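Local atomic coordinates of NADH kinase POS5, mitochondrial (Saccharomyces cerevisiae, PDB entry 3AFO), a protein that phosphorylates NADH and, with about half the preference, NAD(+) at the expense of ATP, acting as a key source of cellular NADPH and an anti-oxidant factor. Residues A58-I63 against Q87-P92; E182-K187 against S193-A198; K11-L16 against V112-L117; L215-F218 against L224-T227. All coordinates share one frame; numbering follows the deposited sequence.

Interaction 1. Residues A58-I63 against Q87-P92; sequences AMVEFI and QDFKSP
V60 of helix 53-69 and D88 of the irregular segment after helix 79-86 bring their CA atoms to 7.1 Å, so side chains carry most of the contact and no hydrogen bond spans it. The helix is the connection in a beta-alpha-beta unit of the N-terminal alpha/beta domain, running between parallel strands 43-48 and 74-76. F89 swings its ring in over the helix. The CG1 methyl of V60 lies on one face of that ring, 4.1 Å from the centroid and 13° off the normal, a CH-pi contact displaced toward the rim near CE1. It gets there because CG1 stands anti to the backbone N (chi1 173°), which sends CG2 to D88 instead, 3.7 Å from CB. V60 thus works as a fork, one methyl on the aromatic face and the other against the aspartate's methylene. The D88 carboxylate has its own mate, a salt bridge from OD2 to R56, one turn before V60 in helix 53-69. With an alanine at V60 both methyls go, and the F89 face is likely to lose its cover and the D88 methylene its apolar neighbour. I63, one turn on, crosses F89 at about a right angle while packing inward on I46 and I85. H101 also meets the phenylalanine ring, and I63 CG2 comes to 3.8 Å from F89 CZ.

Interaction 2. Residues E182-K187 against S193-A198; sequences ECHLKK and SIVTHA
H184 turns one face of its imidazole to V195 across an antiparallel beta hairpin, strand 174-186 with strand 194-198; V195 CG1 sits over that face, 4.2 Å from the ring centroid and 17° off its normal. V195 CG2 meets the ring at CD2, so both methyls pack on it, CG1 nearer CE1. On the same side of the sheet E182 runs alongside H197, both pointing the same way, and E182 CG comes to 3.8 Å from H197 CD2, with the carboxylate and ring planes 69° apart.

The opposite side holds C183, T196, L185 and I194. There the leucine and isoleucine lie side by side, L185 CD2 4.0 Å from I194 CD1; L185 packs on I317 of strand 316-321, and both meet Q309 of strand 306-311 in another antiparallel sheet. T196 OG1 stands between its own backbone N and carbonyl carbon (chi1 47°), which brings it to 3.4 Å from C183 CB. Beneath the side chains, C183 with T196 and L185 with I194 are the hydrogen-bonded pairs, each closed by two N-H...O bonds. Strand 316-321 continues the sheet beyond strand 174-186. Of the four cross-strand bonds, L185 N to I194 O, 2.9 Å long, is virtually straight at the hydrogen.

Interaction 3. Residues K11-L16 against V112-L117; sequences KPVNNL and VNRTDL
The 3-10 turn V13-N15, which follows the N-terminal strand 8-12, meets the 112-117 segment, from helix 108-114, through one arginine, R114. Its chain runs extended from CG to NE (chi3 -180°), long enough to lay the guanidinium across the turn. NE donates to L16 O at 3.0 Å. The oxygen lies almost in the guanidinium plane, but the bond bends to 142° at the hydrogen, and seen from the carbonyl the donor stands 37° above the carbonyl plane, away from a lone pair. One face of the guanidinium is taken by N14, whose CA sits 3.6 Å above the plane toward the rim, with N14 CB 4.0 Å from NH2. Next along the chain, the CD methylene tucks against V13 O at 3.3 Å.

That same V13 oxygen receives the backbone N-H of L16, one of the two bonds that close the 3-10 turn. Strand 8-12, from which the turn springs, pairs in parallel with strand 101-105, and the chain passes from there through helix 108-114 into strand 117-122 of the five-stranded parallel sheet; R114 therefore bridges the N-terminal extension and the alpha/beta layer. A leucine in place of R114 would probably leave L16 O without its cross-segment donor and the N14 backbone without the flat group beneath it. The side chains of V13 and L16 also pack on Y104 and I76. At the outer end of the arginine, NH1 makes a weak bond to D110 O of helix 108-114.

Interaction 4. Residues L215-F218 against L224-T227; sequences LDIF and LTRT
I217 and L224 lie side by side and point the same way, I217 CG2 3.9 Å from L224 CD2, and T225 runs alongside the same isoleucine. Two residues of strand 222-228 thus stand opposite one residue of strand 213-219: a classic beta bulge in an antiparallel hairpin whose strands run at 166°. L224 takes the helix-like psi of -61° expected at the first position of a classic bulge, and I217 O takes two donors, L224 N at 2.8 Å and T225 N in a weak bond at 3.4 Å. Within the bulge I217 N bonds back to T225 O; beyond it L215 and T227 are joined by a bond each way.

I217 crosses T227 at a slant, and its CD1 methyl reaches T227 CG2 at 3.9 Å; T227 CG2 also touches L215 CB, making one apolar strip along this side. The other side carries the charged pair. D216 and R226 cross obliquely, though the fine geometry of the pair is doubtful. R226, bent at chi2 and chi3, brings NH1 to D216 OD2 at 3.4 Å, a weak hydrogen bond within a salt bridge; the firmer grip on the guanidinium is a separate hydrogen bond from NH2 to S288 O.

Strand 282-286 extends the sheet beyond strand 213-219, putting I284 on L215 and I217, while M261 of strand 258-266 packs on I217 and L224. The second subunit closes in on the hairpin: its I365 packs on L224, its F374 on T225, and its N375 takes a hydrogen bond with T225 OG1.

In the fold
From the N terminus, residues 11-16 start interaction 3, which closes a long loop only at 112-117; interaction 1 closes its shorter loop, 58-63 to 87-92, entirely inside it. Their nearest atoms are about 6 Å apart; interaction 3 ties the N-terminal strand's turn to the alpha/beta domain, and interaction 1 joins a crossover helix to a loop within it. Interactions 2 and 4 follow in series, each sealing a local beta hairpin. They share the nine-stranded antiparallel sheet, centres about 18 Å apart, and interaction 4 lies against the second subunit. Interactions 1 and 4 sit on opposite sides of the chain's centre, about 52 Å between centres. No pair crosses.

Interaction 1. Residues A58-I63 against Q87-P92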
# COMPACT_ATOMS: atom_id res chain seq x y z
N ALA A 58 -9.15 15.66 37.51
CA ALA A 58 -8.66 14.32 37.82
C ALA A 58 -7.42 14.36 38.71
O ALA A 58 -7.29 13.55 39.63
CB ALA A 58 -8.37 13.53 36.55
N MET A 59 -6.52 15.30 38.44
CA MET A 59 -5.30 15.44 39.24
C MET A 59 -5.64 15.76 40.70
O MET A 59 -5.12 15.13 41.62
CB MET A 59 -4.39 16.52 38.66
CG MET A 59 -3.10 16.71 39.43
SD MET A 59 -2.06 17.96 38.70
CE MET A 59 -1.05 16.89 37.67
N VAL A 60 -6.51 16.74 40.90
CA VAL A 60 -6.95 17.12 42.25
C VAL A 60 -7.61 15.94 42.95
O VAL A 60 -7.31 15.66 44.12
CB VAL A 60 -7.86 18.37 42.20
CG1 VAL A 60 -8.46 18.69 43.57
CG2 VAL A 60 -7.07 19.55 41.68
N GLU A 61 -8.48 15.23 42.23
CA GLU A 61 -9.17 14.07 42.78
C GLU A 61 -8.21 12.92 43.10
O GLU A 61 -8.38 12.21 44.10
CB GLU A 61 -10.27 13.62 41.79
CG GLU A 61 -11.18 12.51 42.29
CD GLU A 61 -12.19 12.06 41.23
OE1 GLU A 61 -12.47 12.82 40.28
OE2 GLU A 61 -12.71 10.93 41.35
N PHE A 62 -7.20 12.73 42.26
CA PHE A 62 -6.24 11.66 42.49
C PHE A 62 -5.37 11.96 43.71
O PHE A 62 -5.17 11.09 44.56
CB PHE A 62 -5.38 11.42 41.24
CG PHE A 62 -4.50 10.21 41.35
CD1 PHE A 62 -5.06 8.95 41.51
CD2 PHE A 62 -3.12 10.34 41.28
CE1 PHE A 62 -4.23 7.81 41.61
CE2 PHE A 62 -2.30 9.21 41.37
CZ PHE A 62 -2.86 7.95 41.54
N ILE A 63 -4.85 13.18 43.78
CA ILE A 63 -4.01 13.64 44.88
C ILE A 63 -4.76 13.61 46.22
O ILE A 63 -4.18 13.23 47.25
CB ILE A 63 -3.48 15.06 44.59
CG1 ILE A 63 -2.51 15.03 43.40
CG2 ILE A 63 -2.79 15.66 45.83
CD1 ILE A 63 -2.11 16.39 42.87
N GLN A 87 -5.23 26.52 44.38
CA GLN A 87 -6.56 27.06 44.72
C GLN A 87 -7.70 26.03 44.61
O GLN A 87 -8.80 26.28 45.09
CB GLN A 87 -6.92 28.31 43.89
CG GLN A 87 -6.06 29.54 44.18
CD GLN A 87 -6.86 30.82 44.40
OE1 GLN A 87 -7.91 31.04 43.78
NE2 GLN A 87 -6.36 31.68 45.29
N ASP A 88 -7.43 24.88 43.98
CA ASP A 88 -8.49 23.86 43.76
C ASP A 88 -8.82 22.96 44.95
O ASP A 88 -9.85 22.28 44.95
CB ASP A 88 -8.18 22.97 42.54
CG ASP A 88 -8.10 23.72 41.23
OD1 ASP A 88 -8.35 24.95 41.22
OD2 ASP A 88 -7.74 23.08 40.21
N PHE A 89 -7.94 22.92 45.95
CA PHE A 89 -8.20 22.12 47.14
C PHE A 89 -9.00 22.97 48.11
O PHE A 89 -8.57 24.05 48.51
CB PHE A 89 -6.90 21.63 47.77
CG PHE A 89 -6.14 20.66 46.91
CD1 PHE A 89 -6.25 19.29 47.12
CD2 PHE A 89 -5.31 21.12 45.88
CE1 PHE A 89 -5.54 18.38 46.33
CE2 PHE A 89 -4.60 20.22 45.08
CZ PHE A 89 -4.71 18.86 45.31
N LYS A 90 -10.17 22.46 48.48
CA LYS A 90 -11.16 23.24 49.22
C LYS A 90 -11.29 22.83 50.68
O LYS A 90 -12.20 23.28 51.38
CB LYS A 90 -12.51 23.14 48.52
CG LYS A 90 -12.51 23.68 47.09
CD LYS A 90 -12.29 25.19 47.06
CE LYS A 90 -12.27 25.72 45.64
NZ LYS A 90 -12.19 27.20 45.64
N SER A 91 -10.38 21.97 51.13
CA SER A 91 -10.33 21.52 52.52
C SER A 91 -8.94 20.96 52.82
O SER A 91 -8.24 20.51 51.91
CB SER A 91 -11.40 20.45 52.79
OG SER A 91 -11.28 19.39 51.86
N PRO A 92 -8.52 20.99 54.10
CA PRO A 92 -7.25 20.38 54.47
C PRO A 92 -7.47 18.90 54.75
O PRO A 92 -8.59 18.42 54.63
CB PRO A 92 -6.89 21.12 55.76
CG PRO A 92 -8.22 21.29 56.42
CD PRO A 92 -9.21 21.55 55.28

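Interaction 2. Residues E182-K187 against S193-A198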
# COMPACT_ATOMS: atom_id res chain seq x y z
N GLU A 182 17.64 6.18 20.74
CA GLU A 182 18.47 7.35 20.96
C GLU A 182 18.73 8.03 19.64
O GLU A 182 19.12 7.37 18.67
CB GLU A 182 19.81 6.96 21.59
CG GLU A 182 19.74 6.55 23.03
CD GLU A 182 21.13 6.35 23.63
OE1 GLU A 182 22.14 6.70 22.98
OE2 GLU A 182 21.20 5.83 24.75
N CYS A 183 18.49 9.33 19.59
CA CYS A 183 18.85 10.14 18.44
C CYS A 183 20.07 10.99 18.80
O CYS A 183 20.04 11.75 19.78
CB CYS A 183 17.68 11.04 18.03
SG CYS A 183 18.04 12.18 16.69
N HIS A 184 21.14 10.85 18.02
CA HIS A 184 22.35 11.67 18.18
C HIS A 184 22.42 12.64 17.02
O HIS A 184 22.63 12.23 15.87
CB HIS A 184 23.60 10.78 18.20
CG HIS A 184 23.69 9.89 19.40
ND1 HIS A 184 22.73 8.96 19.72
CD2 HIS A 184 24.66 9.77 20.34
CE1 HIS A 184 23.08 8.32 20.82
NE2 HIS A 184 24.25 8.79 21.21
N LEU A 185 22.22 13.93 17.29
CA LEU A 185 22.33 14.94 16.24
C LEU A 185 23.74 15.52 16.19
O LEU A 185 24.25 16.04 17.18
CB LEU A 185 21.30 16.06 16.43
CG LEU A 185 21.41 17.30 15.53
CD1 LEU A 185 21.13 16.97 14.07
CD2 LEU A 185 20.49 18.41 16.00
N LYS A 186 24.37 15.40 15.02
CA LYS A 186 25.69 15.96 14.76
C LYS A 186 25.57 17.04 13.70
O LYS A 186 25.40 16.73 12.51
CB LYS A 186 26.64 14.87 14.27
CG LYS A 186 28.05 15.34 13.94
CD LYS A 186 28.76 14.31 13.06
CE LYS A 186 30.18 14.73 12.70
NZ LYS A 186 30.53 14.28 11.31
N LYS A 187 25.65 18.30 14.12
CA LYS A 187 25.53 19.43 13.19
C LYS A 187 26.70 19.48 12.20
O LYS A 187 27.80 19.02 12.51
CB LYS A 187 25.41 20.76 13.96
CG LYS A 187 24.19 20.91 14.91
CD LYS A 187 22.86 21.05 14.18
CE LYS A 187 22.73 22.38 13.46
NZ LYS A 187 21.41 22.47 12.76
N SER A 193 27.59 16.19 19.85
CA SER A 193 26.28 15.59 19.59
C SER A 193 25.24 16.02 20.61
O SER A 193 25.53 16.16 21.80
CB SER A 193 26.38 14.06 19.53
OG SER A 193 26.81 13.53 20.76
N ILE A 194 24.03 16.25 20.11
CA ILE A 194 22.87 16.52 20.93
C ILE A 194 22.05 15.22 20.98
O ILE A 194 21.56 14.73 19.95
CB ILE A 194 22.04 17.67 20.32
CG1 ILE A 194 22.92 18.92 20.12
CG2 ILE A 194 20.83 17.96 21.21
CD1 ILE A 194 22.34 20.01 19.18
N VAL A 195 21.94 14.65 22.18
CA VAL A 195 21.26 13.37 22.38
C VAL A 195 19.82 13.53 22.89
O VAL A 195 19.55 14.25 23.84
CB VAL A 195 22.06 12.44 23.34
CG1 VAL A 195 21.48 11.03 23.35
CG2 VAL A 195 23.54 12.42 22.96
N THR A 196 18.90 12.86 22.22
CA THR A 196 17.51 12.81 22.65
C THR A 196 17.03 11.35 22.70
O THR A 196 17.62 10.47 22.06
CB THR A 196 16.59 13.65 21.74
OG1 THR A 196 16.87 13.36 20.37
CG2 THR A 196 16.80 15.15 21.97
N HIS A 197 15.96 11.11 23.45
CA HIS A 197 15.43 9.78 23.65
C HIS A 197 13.99 9.69 23.18
O HIS A 197 13.20 10.60 23.43
CB HIS A 197 15.58 9.37 25.11
CG HIS A 197 17.00 9.35 25.58
ND1 HIS A 197 17.70 10.50 25.88
CD2 HIS A 197 17.86 8.33 25.77
CE1 HIS A 197 18.93 10.19 26.24
NE2 HIS A 197 19.05 8.88 26.19
N ALA A 198 13.66 8.59 22.51
CA ALA A 198 12.35 8.43 21.86
C ALA A 198 11.63 7.18 22.32
O ALA A 198 12.20 6.08 22.30
CB ALA A 198 12.49 8.44 20.34

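Interaction 3. Residues K11-L16 against V112-L117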
# COMPACT_ATOMS: atom_id res chain seq x y z
N LYS A 11 6.07 22.60 48.67
CA LYS A 11 7.40 22.34 49.26
C LYS A 11 8.44 21.88 48.23
O LYS A 11 8.09 21.23 47.23
CB LYS A 11 7.28 21.28 50.37
CG LYS A 11 6.63 21.78 51.65
CD LYS A 11 6.73 20.76 52.76
CE LYS A 11 5.89 21.17 53.95
NZ LYS A 11 6.00 20.16 55.05
N PRO A 12 9.73 22.22 48.46
CA PRO A 12 10.81 21.77 47.56
C PRO A 12 10.86 20.25 47.46
O PRO A 12 10.84 19.57 48.49
CB PRO A 12 12.08 22.29 48.24
CG PRO A 12 11.60 23.48 49.04
CD PRO A 12 10.25 23.07 49.55
N VAL A 13 10.90 19.73 46.24
CA VAL A 13 10.96 18.28 46.05
C VAL A 13 12.28 17.67 46.57
O VAL A 13 12.33 16.49 46.91
CB VAL A 13 10.66 17.85 44.57
CG1 VAL A 13 11.74 18.33 43.62
CG2 VAL A 13 10.44 16.36 44.48
N ASN A 14 13.33 18.49 46.67
CA ASN A 14 14.57 18.01 47.27
C ASN A 14 14.43 17.63 48.75
O ASN A 14 15.36 17.08 49.33
CB ASN A 14 15.73 18.99 47.06
CG ASN A 14 15.54 20.29 47.81
OD1 ASN A 14 14.99 20.32 48.91
ND2 ASN A 14 16.00 21.38 47.21
N ASN A 15 13.28 17.93 49.35
CA ASN A 15 12.97 17.44 50.70
C ASN A 15 12.70 15.94 50.73
O ASN A 15 12.65 15.33 51.80
CB ASN A 15 11.75 18.16 51.29
CG ASN A 15 12.00 19.63 51.58
OD1 ASN A 15 13.12 20.14 51.41
ND2 ASN A 15 10.97 20.33 52.03
N LEU A 16 12.50 15.35 49.54
CA LEU A 16 12.21 13.92 49.43
C LEU A 16 13.46 13.10 49.16
O LEU A 16 14.46 13.62 48.67
CB LEU A 16 11.17 13.66 48.32
CG LEU A 16 9.84 14.41 48.40
CD1 LEU A 16 8.92 14.03 47.23
CD2 LEU A 16 9.13 14.18 49.75
N VAL A 112 13.27 14.26 38.62
CA VAL A 112 13.76 13.04 37.99
C VAL A 112 14.46 12.08 38.99
O VAL A 112 14.23 10.86 38.95
CB VAL A 112 14.69 13.40 36.79
CG1 VAL A 112 15.53 12.23 36.35
CG2 VAL A 112 13.85 13.94 35.63
N ASN A 113 15.27 12.65 39.87
CA ASN A 113 16.04 11.90 40.88
C ASN A 113 15.23 11.25 41.98
O ASN A 113 15.71 10.33 42.65
CB ASN A 113 17.06 12.83 41.56
CG ASN A 113 18.11 13.35 40.61
OD1 ASN A 113 18.63 14.46 40.79
ND2 ASN A 113 18.43 12.56 39.58
N ARG A 114 14.00 11.72 42.17
CA ARG A 114 13.22 11.33 43.33
C ARG A 114 11.93 10.56 43.03
O ARG A 114 11.31 10.02 43.93
CB ARG A 114 12.98 12.54 44.23
CG ARG A 114 14.26 12.91 44.97
CD ARG A 114 14.28 14.35 45.39
NE ARG A 114 15.52 14.66 46.09
CZ ARG A 114 16.56 15.29 45.54
NH1 ARG A 114 16.51 15.68 44.26
NH2 ARG A 114 17.64 15.52 46.26
N THR A 115 11.57 10.49 41.75
CA THR A 115 10.35 9.80 41.34
C THR A 115 10.42 8.27 41.44
O THR A 115 11.27 7.64 40.82
CB THR A 115 9.96 10.23 39.90
OG1 THR A 115 9.70 11.64 39.87
CG2 THR A 115 8.72 9.49 39.44
N ASP A 116 9.51 7.66 42.20
CA ASP A 116 9.35 6.20 42.22
C ASP A 116 8.41 5.74 41.10
O ASP A 116 8.54 4.64 40.57
CB ASP A 116 8.78 5.70 43.55
CG ASP A 116 9.59 6.16 44.78
OD1 ASP A 116 10.76 6.60 44.63
OD2 ASP A 116 9.03 6.05 45.91
N LEU A 117 7.43 6.59 40.78
CA LEU A 117 6.36 6.24 39.87
C LEU A 117 5.87 7.47 39.13
O LEU A 117 5.62 8.52 39.74
CB LEU A 117 5.20 5.60 40.63
CG LEU A 117 3.93 5.18 39.87
CD1 LEU A 117 4.15 3.86 39.16
CD2 LEU A 117 2.73 5.08 40.81

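Interaction 4. Residues L215-F218 against L224-T227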
# COMPACT_ATOMS: atom_id res chain seq x y z
N LEU A 215 17.57 12.79 1.54
CA LEU A 215 18.20 12.15 2.69
C LEU A 215 18.98 10.90 2.31
O LEU A 215 18.46 10.01 1.62
CB LEU A 215 17.14 11.75 3.73
CG LEU A 215 16.07 12.76 4.13
CD1 LEU A 215 15.10 12.05 5.06
CD2 LEU A 215 16.68 13.99 4.81
N ASP A 216 20.22 10.84 2.78
CA ASP A 216 21.08 9.69 2.53
C ASP A 216 21.13 8.83 3.77
O ASP A 216 21.53 9.29 4.86
CB ASP A 216 22.49 10.15 2.12
CG ASP A 216 22.48 10.90 0.80
OD1 ASP A 216 21.92 10.38 -0.18
OD2 ASP A 216 23.01 12.03 0.75
N ILE A 217 20.72 7.58 3.60
CA ILE A 217 20.52 6.66 4.71
C ILE A 217 21.59 5.57 4.70
O ILE A 217 21.84 4.94 3.66
CB ILE A 217 19.11 6.00 4.64
CG1 ILE A 217 18.02 7.08 4.71
CG2 ILE A 217 18.95 4.99 5.77
CD1 ILE A 217 16.63 6.60 4.30
N PHE A 218 22.23 5.38 5.85
CA PHE A 218 23.28 4.38 6.00
C PHE A 218 22.90 3.45 7.13
O PHE A 218 22.50 3.90 8.21
CB PHE A 218 24.65 5.03 6.29
CG PHE A 218 25.10 6.04 5.23
CD1 PHE A 218 26.07 5.70 4.29
CD2 PHE A 218 24.56 7.32 5.20
CE1 PHE A 218 26.49 6.61 3.32
CE2 PHE A 218 24.97 8.26 4.23
CZ PHE A 218 25.94 7.90 3.29
N LEU A 224 22.56 2.70 2.20
CA LEU A 224 21.32 1.99 1.84
C LEU A 224 20.69 2.64 0.63
O LEU A 224 20.52 2.01 -0.40
CB LEU A 224 20.31 1.96 3.00
CG LEU A 224 18.89 1.48 2.64
CD1 LEU A 224 18.84 -0.03 2.39
CD2 LEU A 224 17.89 1.89 3.69
N THR A 225 20.32 3.91 0.77
CA THR A 225 19.59 4.56 -0.29
C THR A 225 19.55 6.06 -0.05
O THR A 225 19.71 6.52 1.09
CB THR A 225 18.12 4.00 -0.37
OG1 THR A 225 17.55 4.32 -1.64
CG2 THR A 225 17.25 4.53 0.77
N ARG A 226 19.34 6.81 -1.13
CA ARG A 226 18.91 8.21 -1.06
C ARG A 226 17.40 8.27 -1.25
O ARG A 226 16.87 7.71 -2.22
CB ARG A 226 19.57 9.03 -2.16
CG ARG A 226 18.96 10.42 -2.37
CD ARG A 226 19.90 11.51 -1.86
NE ARG A 226 19.83 12.65 -2.74
CZ ARG A 226 20.69 13.65 -2.78
NH1 ARG A 226 21.75 13.70 -1.96
NH2 ARG A 226 20.50 14.60 -3.66
N THR A 227 16.71 8.96 -0.36
CA THR A 227 15.29 9.18 -0.58
C THR A 227 14.98 10.67 -0.73
O THR A 227 15.52 11.50 0.02
CB THR A 227 14.41 8.51 0.51
OG1 THR A 227 13.02 8.79 0.25
CG2 THR A 227 14.78 9.01 1.92